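Side-chain contacts in putative prephenate dehydratase (Streptococcus mutans, PDB 4LUB), which probably catalyses the decarboxylative dehydration of prephenate to 3-phenylpyruvate, a step in the biosynthesis of L-phenylalanine: residues A6-G9 with F14-N17; H16-H21 with A78-P83; L29-I34 with I38-S43. All blocks are in the same frame, centred on the assembly; numbering follows the deposited sequence.

Interaction 1: residues A6-G9 with F14-N17; sequences AYLG and FTHN
Tyr7 and Leu8, at the end of strand 4-8, come against the first turn of helix 14-22, with CA atoms 6.1 Å apart for Tyr7 and His16 and 5.7 Å for Leu8 and Thr15. The two rings of Tyr7 and His16 form an offset stack, their centroids 4.3 Å apart and their planes only 9° from parallel. The slip is such that the phenol oxygen of Tyr7 sits over the middle of the imidazole, while His16 CD2 lies above the rim of the phenol, 3.5 Å from Tyr7 CZ. Further back, His16 CB rests on Tyr7 CE2. Tyr7 reaches this place with its CG wedged between backbone N and carbonyl carbon (chi1 65°), which sends the ring from the strand toward the helix. Strand 4-8, helix 14-22 and strand 27-31 form a beta-alpha-beta unit of the prephenate dehydratase domain, and this contact lies where its first strand hands over to its helix. The connecting turn also fixes the imidazole, since His16 ND1 is hydrogen-bonded to the backbone N of Gly12. Beside the stack, Thr15 brings its methyl to the strand backbone, Thr15 CG2 lying 3.5 Å from Leu8 N, whereas its hydroxyl oxygen OG1 stands 3.7 Å from Leu8 CB.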
# COMPACT_ATOMS: atom_id res chain seq x y z
N ALA B 6 6.82 3.30 -26.26
CA ALA B 6 6.21 4.39 -25.51
C ALA B 6 6.85 4.53 -24.13
O ALA B 6 7.13 3.53 -23.47
CB ALA B 6 4.72 4.17 -25.37
N TYR B 7 7.04 5.77 -23.69
CA TYR B 7 7.58 6.03 -22.36
C TYR B 7 6.89 7.25 -21.78
O TYR B 7 6.24 8.01 -22.50
CB TYR B 7 9.10 6.23 -22.39
CG TYR B 7 9.58 7.45 -23.16
CD1 TYR B 7 9.84 7.39 -24.52
CD2 TYR B 7 9.76 8.67 -22.52
CE1 TYR B 7 10.28 8.50 -25.23
CE2 TYR B 7 10.19 9.80 -23.21
CZ TYR B 7 10.45 9.70 -24.57
OH TYR B 7 10.88 10.80 -25.27
N LEU B 8 7.01 7.42 -20.46
CA LEU B 8 6.42 8.57 -19.80
C LEU B 8 7.28 9.79 -20.11
O LEU B 8 8.44 9.87 -19.72
CB LEU B 8 6.32 8.32 -18.29
CG LEU B 8 5.87 9.50 -17.42
CD1 LEU B 8 4.45 9.90 -17.77
CD2 LEU B 8 5.95 9.13 -15.95
N GLY B 9 6.68 10.74 -20.82
CA GLY B 9 7.37 11.94 -21.25
C GLY B 9 7.52 12.91 -20.10
O GLY B 9 7.08 12.63 -18.99
N PHE B 14 13.37 10.74 -16.49
CA PHE B 14 13.91 9.50 -15.94
C PHE B 14 13.43 8.30 -16.74
O PHE B 14 14.22 7.41 -17.06
CB PHE B 14 13.53 9.36 -14.46
CG PHE B 14 14.11 10.42 -13.57
CD1 PHE B 14 15.48 10.51 -13.38
CD2 PHE B 14 13.29 11.32 -12.92
CE1 PHE B 14 16.01 11.49 -12.56
CE2 PHE B 14 13.82 12.30 -12.10
CZ PHE B 14 15.18 12.38 -11.91
N THR B 15 12.14 8.28 -17.05
CA THR B 15 11.55 7.17 -17.80
C THR B 15 12.11 7.09 -19.21
O THR B 15 12.34 6.01 -19.75
CB THR B 15 10.01 7.27 -17.85
OG1 THR B 15 9.50 7.54 -16.53
CG2 THR B 15 9.41 5.98 -18.35
N HIS B 16 12.36 8.26 -19.80
CA HIS B 16 13.07 8.35 -21.08
C HIS B 16 14.44 7.68 -21.00
O HIS B 16 14.79 6.86 -21.85
CB HIS B 16 13.23 9.81 -21.52
CG HIS B 16 13.66 9.96 -22.93
ND1 HIS B 16 13.98 11.18 -23.49
CD2 HIS B 16 13.85 9.04 -23.91
CE1 HIS B 16 14.34 11.01 -24.75
NE2 HIS B 16 14.27 9.72 -25.03
N ASN B 17 15.21 8.07 -19.99
CA ASN B 17 16.51 7.46 -19.75
C ASN B 17 16.43 5.93 -19.63
O ASN B 17 17.26 5.21 -20.16
CB ASN B 17 17.14 8.05 -18.49
CG ASN B 17 18.62 7.71 -18.36
OD1 ASN B 17 19.27 7.33 -19.33
ND2 ASN B 17 19.14 7.85 -17.15

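Interaction 2: residues H16-H21 with A78-P83; sequences HNVALH and AEIILP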
# COMPACT_ATOMS: atom_id res chain seq x y z
N HIS B 16 12.36 8.26 -19.80
CA HIS B 16 13.07 8.35 -21.08
C HIS B 16 14.44 7.68 -21.00
O HIS B 16 14.79 6.86 -21.85
CB HIS B 16 13.23 9.81 -21.52
CG HIS B 16 13.66 9.96 -22.93
ND1 HIS B 16 13.98 11.18 -23.49
CD2 HIS B 16 13.85 9.04 -23.91
CE1 HIS B 16 14.34 11.01 -24.75
NE2 HIS B 16 14.27 9.72 -25.03
N ASN B 17 15.21 8.07 -19.99
CA ASN B 17 16.51 7.46 -19.75
C ASN B 17 16.43 5.93 -19.63
O ASN B 17 17.26 5.21 -20.16
CB ASN B 17 17.14 8.05 -18.49
CG ASN B 17 18.62 7.71 -18.36
OD1 ASN B 17 19.27 7.33 -19.33
ND2 ASN B 17 19.14 7.85 -17.15
N VAL B 18 15.39 5.45 -18.95
CA VAL B 18 15.21 4.02 -18.76
C VAL B 18 14.92 3.31 -20.09
O VAL B 18 15.47 2.24 -20.36
CB VAL B 18 14.07 3.72 -17.75
CG1 VAL B 18 13.81 2.23 -17.64
CG2 VAL B 18 14.42 4.32 -16.38
N ALA B 19 14.08 3.92 -20.91
CA ALA B 19 13.63 3.30 -22.14
C ALA B 19 14.77 3.20 -23.16
O ALA B 19 14.84 2.26 -23.95
CB ALA B 19 12.45 4.07 -22.73
N LEU B 20 15.68 4.17 -23.10
CA LEU B 20 16.90 4.15 -23.93
C LEU B 20 17.77 2.91 -23.72
O LEU B 20 18.34 2.38 -24.67
CB LEU B 20 17.75 5.39 -23.64
CG LEU B 20 17.35 6.75 -24.20
CD1 LEU B 20 17.89 7.87 -23.32
CD2 LEU B 20 17.88 6.88 -25.62
N HIS B 21 17.87 2.47 -22.47
CA HIS B 21 18.75 1.37 -22.13
C HIS B 21 18.13 0.03 -22.52
O HIS B 21 18.83 -0.90 -22.94
CB HIS B 21 19.05 1.41 -20.63
CG HIS B 21 19.93 2.55 -20.24
ND1 HIS B 21 19.51 3.86 -20.30
CD2 HIS B 21 21.22 2.59 -19.80
CE1 HIS B 21 20.49 4.66 -19.90
NE2 HIS B 21 21.53 3.91 -19.59
N ALA B 78 10.12 -6.89 -18.15
CA ALA B 78 11.45 -6.56 -17.64
C ALA B 78 11.33 -5.43 -16.63
O ALA B 78 10.47 -4.55 -16.78
CB ALA B 78 12.39 -6.17 -18.77
N GLU B 79 12.20 -5.44 -15.63
CA GLU B 79 12.28 -4.34 -14.67
C GLU B 79 13.67 -3.69 -14.66
O GLU B 79 14.68 -4.38 -14.61
CB GLU B 79 11.95 -4.84 -13.26
CG GLU B 79 11.92 -3.76 -12.20
CD GLU B 79 11.60 -4.32 -10.83
OE1 GLU B 79 10.51 -4.89 -10.69
OE2 GLU B 79 12.39 -4.12 -9.89
N ILE B 80 13.71 -2.36 -14.73
CA ILE B 80 14.96 -1.61 -14.60
C ILE B 80 14.89 -0.68 -13.40
O ILE B 80 13.96 0.11 -13.27
CB ILE B 80 15.31 -0.81 -15.87
CG1 ILE B 80 15.56 -1.77 -17.04
CG2 ILE B 80 16.57 0.03 -15.65
CD1 ILE B 80 15.36 -1.15 -18.41
N ILE B 81 15.85 -0.81 -12.49
CA ILE B 81 15.96 0.09 -11.35
C ILE B 81 16.92 1.25 -11.59
O ILE B 81 18.08 1.05 -11.94
CB ILE B 81 16.39 -0.68 -10.09
CG1 ILE B 81 15.35 -1.77 -9.78
CG2 ILE B 81 16.49 0.26 -8.90
CD1 ILE B 81 15.70 -2.62 -8.57
N LEU B 82 16.41 2.46 -11.41
CA LEU B 82 17.16 3.70 -11.59
C LEU B 82 17.46 4.44 -10.29
O LEU B 82 16.56 4.68 -9.50
CB LEU B 82 16.40 4.66 -12.51
CG LEU B 82 17.17 5.85 -13.10
CD1 LEU B 82 18.13 5.45 -14.21
CD2 LEU B 82 16.19 6.92 -13.59
N PRO B 83 18.74 4.80 -10.09
CA PRO B 83 19.09 5.77 -9.04
C PRO B 83 18.55 7.16 -9.37
O PRO B 83 18.63 7.59 -10.52
CB PRO B 83 20.63 5.77 -9.05
CG PRO B 83 21.02 5.13 -10.34
CD PRO B 83 19.93 4.17 -10.68
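Val18 on helix 14-22 and Ile80 on strand 75-83 overlap along their lengths, running opposite ways, so that methyl meets methyl and branch point alike: Val18 CG1 lies 3.8 Å from Ile80 CD1 and just as close to Ile80 CB. With Val18 CG1 trans to the backbone N (chi1 175°), one methyl goes to Ile80 and the other, CG2, to Leu82, 4.2 Å from Leu82 CD2. One valine thus bridges two residues whose CB atoms leave the same face of the strand. The extended chi2 of Ile80 (157°) carries its CD1 out to Val18, where it also comes within 3.9 Å of Val18 O. To one side, the Asn17 side chain lies roughly square across that of Leu82, Asn17 ND2 meeting Leu82 CD1 at 3.9 Å. One turn along, His21 folds back on its own helix, where its ND1 donates to Asn17 O at 2.6 Å, bent to 143°. Helix 14-22 of the prephenate dehydratase domain here packs on strand 75-83, which pairs with strands 172-179 and 264-274 in the same sheet; Phe175 touches both Val18 and Leu82. No hydrogen bond joins the two segments, and the attraction between them is probably dispersion and the burial of apolar surface.

Interaction 3: residues L29-I34 with I38-S43; sequences LPFENI and IKAYES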
# COMPACT_ATOMS: atom_id res chain seq x y z
N LEU B 29 8.75 6.89 -28.35
CA LEU B 29 7.72 7.92 -28.43
C LEU B 29 7.19 8.29 -27.06
O LEU B 29 6.79 7.43 -26.30
CB LEU B 29 6.56 7.47 -29.32
CG LEU B 29 6.87 6.65 -30.57
CD1 LEU B 29 5.58 6.18 -31.23
CD2 LEU B 29 7.72 7.44 -31.55
N PRO B 30 7.18 9.59 -26.75
CA PRO B 30 6.76 10.01 -25.41
C PRO B 30 5.25 10.19 -25.30
O PRO B 30 4.59 10.56 -26.27
CB PRO B 30 7.48 11.34 -25.23
CG PRO B 30 7.47 11.90 -26.63
CD PRO B 30 7.78 10.71 -27.50
N PHE B 31 4.71 9.92 -24.12
CA PHE B 31 3.29 10.17 -23.88
C PHE B 31 3.17 10.88 -22.53
O PHE B 31 4.08 10.78 -21.69
CB PHE B 31 2.50 8.87 -23.91
CG PHE B 31 2.41 8.26 -25.29
CD1 PHE B 31 3.43 7.46 -25.77
CD2 PHE B 31 1.32 8.51 -26.10
CE1 PHE B 31 3.36 6.91 -27.04
CE2 PHE B 31 1.24 7.95 -27.37
CZ PHE B 31 2.26 7.15 -27.84
N GLU B 32 2.05 11.57 -22.32
CA GLU B 32 1.95 12.61 -21.29
C GLU B 32 1.76 12.07 -19.88
O GLU B 32 2.12 12.73 -18.90
CB GLU B 32 0.77 13.54 -21.60
CG GLU B 32 -0.34 12.89 -22.42
CD GLU B 32 -1.62 13.70 -22.46
OE1 GLU B 32 -1.60 14.90 -22.10
OE2 GLU B 32 -2.67 13.13 -22.83
N ASN B 33 1.21 10.87 -19.77
CA ASN B 33 0.98 10.28 -18.46
C ASN B 33 0.96 8.76 -18.58
O ASN B 33 0.84 8.23 -19.69
CB ASN B 33 -0.33 10.80 -17.83
CG ASN B 33 -1.58 10.46 -18.65
OD1 ASN B 33 -1.79 9.31 -19.06
ND2 ASN B 33 -2.42 11.46 -18.88
N ILE B 34 1.07 8.09 -17.44
CA ILE B 34 1.22 6.64 -17.40
C ILE B 34 0.07 5.94 -18.13
O ILE B 34 0.30 5.03 -18.92
CB ILE B 34 1.31 6.15 -15.93
CG1 ILE B 34 2.66 6.59 -15.34
CG2 ILE B 34 1.13 4.63 -15.84
CD1 ILE B 34 2.66 6.75 -13.83
N ILE B 38 0.51 3.37 -21.43
CA ILE B 38 -0.04 2.02 -21.52
C ILE B 38 -1.10 1.88 -22.62
O ILE B 38 -1.10 0.90 -23.37
CB ILE B 38 -0.62 1.55 -20.17
CG1 ILE B 38 0.48 1.54 -19.10
CG2 ILE B 38 -1.19 0.15 -20.30
CD1 ILE B 38 -0.02 1.49 -17.65
N LYS B 39 -2.01 2.85 -22.72
CA LYS B 39 -3.00 2.87 -23.80
C LYS B 39 -2.37 2.85 -25.20
O LYS B 39 -2.92 2.24 -26.12
CB LYS B 39 -3.91 4.11 -23.66
CG LYS B 39 -4.92 3.96 -22.53
CD LYS B 39 -5.74 5.22 -22.29
CE LYS B 39 -6.47 5.68 -23.54
NZ LYS B 39 -7.19 6.97 -23.30
N ALA B 40 -1.23 3.51 -25.35
CA ALA B 40 -0.47 3.48 -26.60
C ALA B 40 -0.12 2.06 -27.05
O ALA B 40 -0.13 1.75 -28.25
CB ALA B 40 0.81 4.30 -26.46
N TYR B 41 0.19 1.20 -26.10
CA TYR B 41 0.46 -0.19 -26.43
C TYR B 41 -0.83 -0.88 -26.83
O TYR B 41 -0.87 -1.64 -27.80
CB TYR B 41 1.07 -0.93 -25.24
CG TYR B 41 1.18 -2.42 -25.47
CD1 TYR B 41 2.30 -2.96 -26.09
CD2 TYR B 41 0.15 -3.28 -25.10
CE1 TYR B 41 2.41 -4.32 -26.30
CE2 TYR B 41 0.25 -4.64 -25.31
CZ TYR B 41 1.38 -5.15 -25.91
OH TYR B 41 1.48 -6.51 -26.12
N GLU B 42 -1.87 -0.62 -26.05
CA GLU B 42 -3.18 -1.24 -26.23
C GLU B 42 -3.71 -0.93 -27.63
O GLU B 42 -4.37 -1.75 -28.25
CB GLU B 42 -4.14 -0.75 -25.15
CG GLU B 42 -3.92 -1.38 -23.77
CD GLU B 42 -4.87 -0.85 -22.72
OE1 GLU B 42 -4.97 0.39 -22.58
OE2 GLU B 42 -5.54 -1.66 -22.04
N SER B 43 -3.43 0.28 -28.10
CA SER B 43 -3.84 0.74 -29.42
C SER B 43 -2.92 0.29 -30.55
O SER B 43 -3.16 0.63 -31.71
CB SER B 43 -3.93 2.26 -29.42
OG SER B 43 -5.11 2.69 -28.77
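Ala40 presses its methyl on the face of the Phe31 ring, a CH-pi contact in which CB stands 3.7 Å from the ring centroid and 21° off the ring normal. The methyl is displaced from the centre toward the far end of the ring, and its nearest atom there is Phe31 CZ, 3.5 Å from Ala40 CB; CE1 and CE2 flank it almost evenly. Phe31 turns this face to the helix because its CG lies anti to the carbonyl carbon (chi1 -69°) and the ring is turned nearly square to the plane of its CA, CB and CG. Ala6 of the neighbouring strand 4-8 touches both Phe31 and Ala40, so the ring and the methyl meet beside that strand.

The second pair is arranged quite differently. Ile34 and Ile38, one helical turn apart, run alongside each other in a common direction, with Ile34 CG2 3.8 Å from Ile38 CD1. Here strand 27-31 passes through a short loop into helix 34-42, a beta-to-alpha connection of the prephenate dehydratase domain in which Asn33 is the N-cap, its OD1 accepting from the backbone N of Glu36. The first turn is closed by Ile38 N, which donates to Ile34 O at 3.0 Å in a nearly straight bond (172°). The side chain of Ile38 also lies against this oxygen, Ile38 CG1 3.5 Å from Ile34 O, so an apolar chain lines an acceptor that already takes the N-H of the same residue. Helix 62-70 adjoins both isoleucines: Thr64 touches Ile34, while Tyr67 and Leu68 touch Ile38.

Interactions 1 and 3 meet along neighbouring parallel strands: their centres lie about 10 Å apart, Phe31 N is 2.9 Å from Tyr7 O in a probable hydrogen bond, and Ala6 CB packs 3.5 Å from Phe31 CE1. Interaction 2 shares helix 14-22 with interaction 1, the two centres being about 8 Å apart, and Phe14 CD1 reaches Leu82 CD2 at 3.7 Å. Interactions 2 and 3 do not touch, their nearest atoms being about 7 Å apart. Taken as a worked example, helix 14-22 uses different residues to meet strands 4-8 and 75-83 of one sheet, while helix 34-42 packs on Phe31 of strand 27-31.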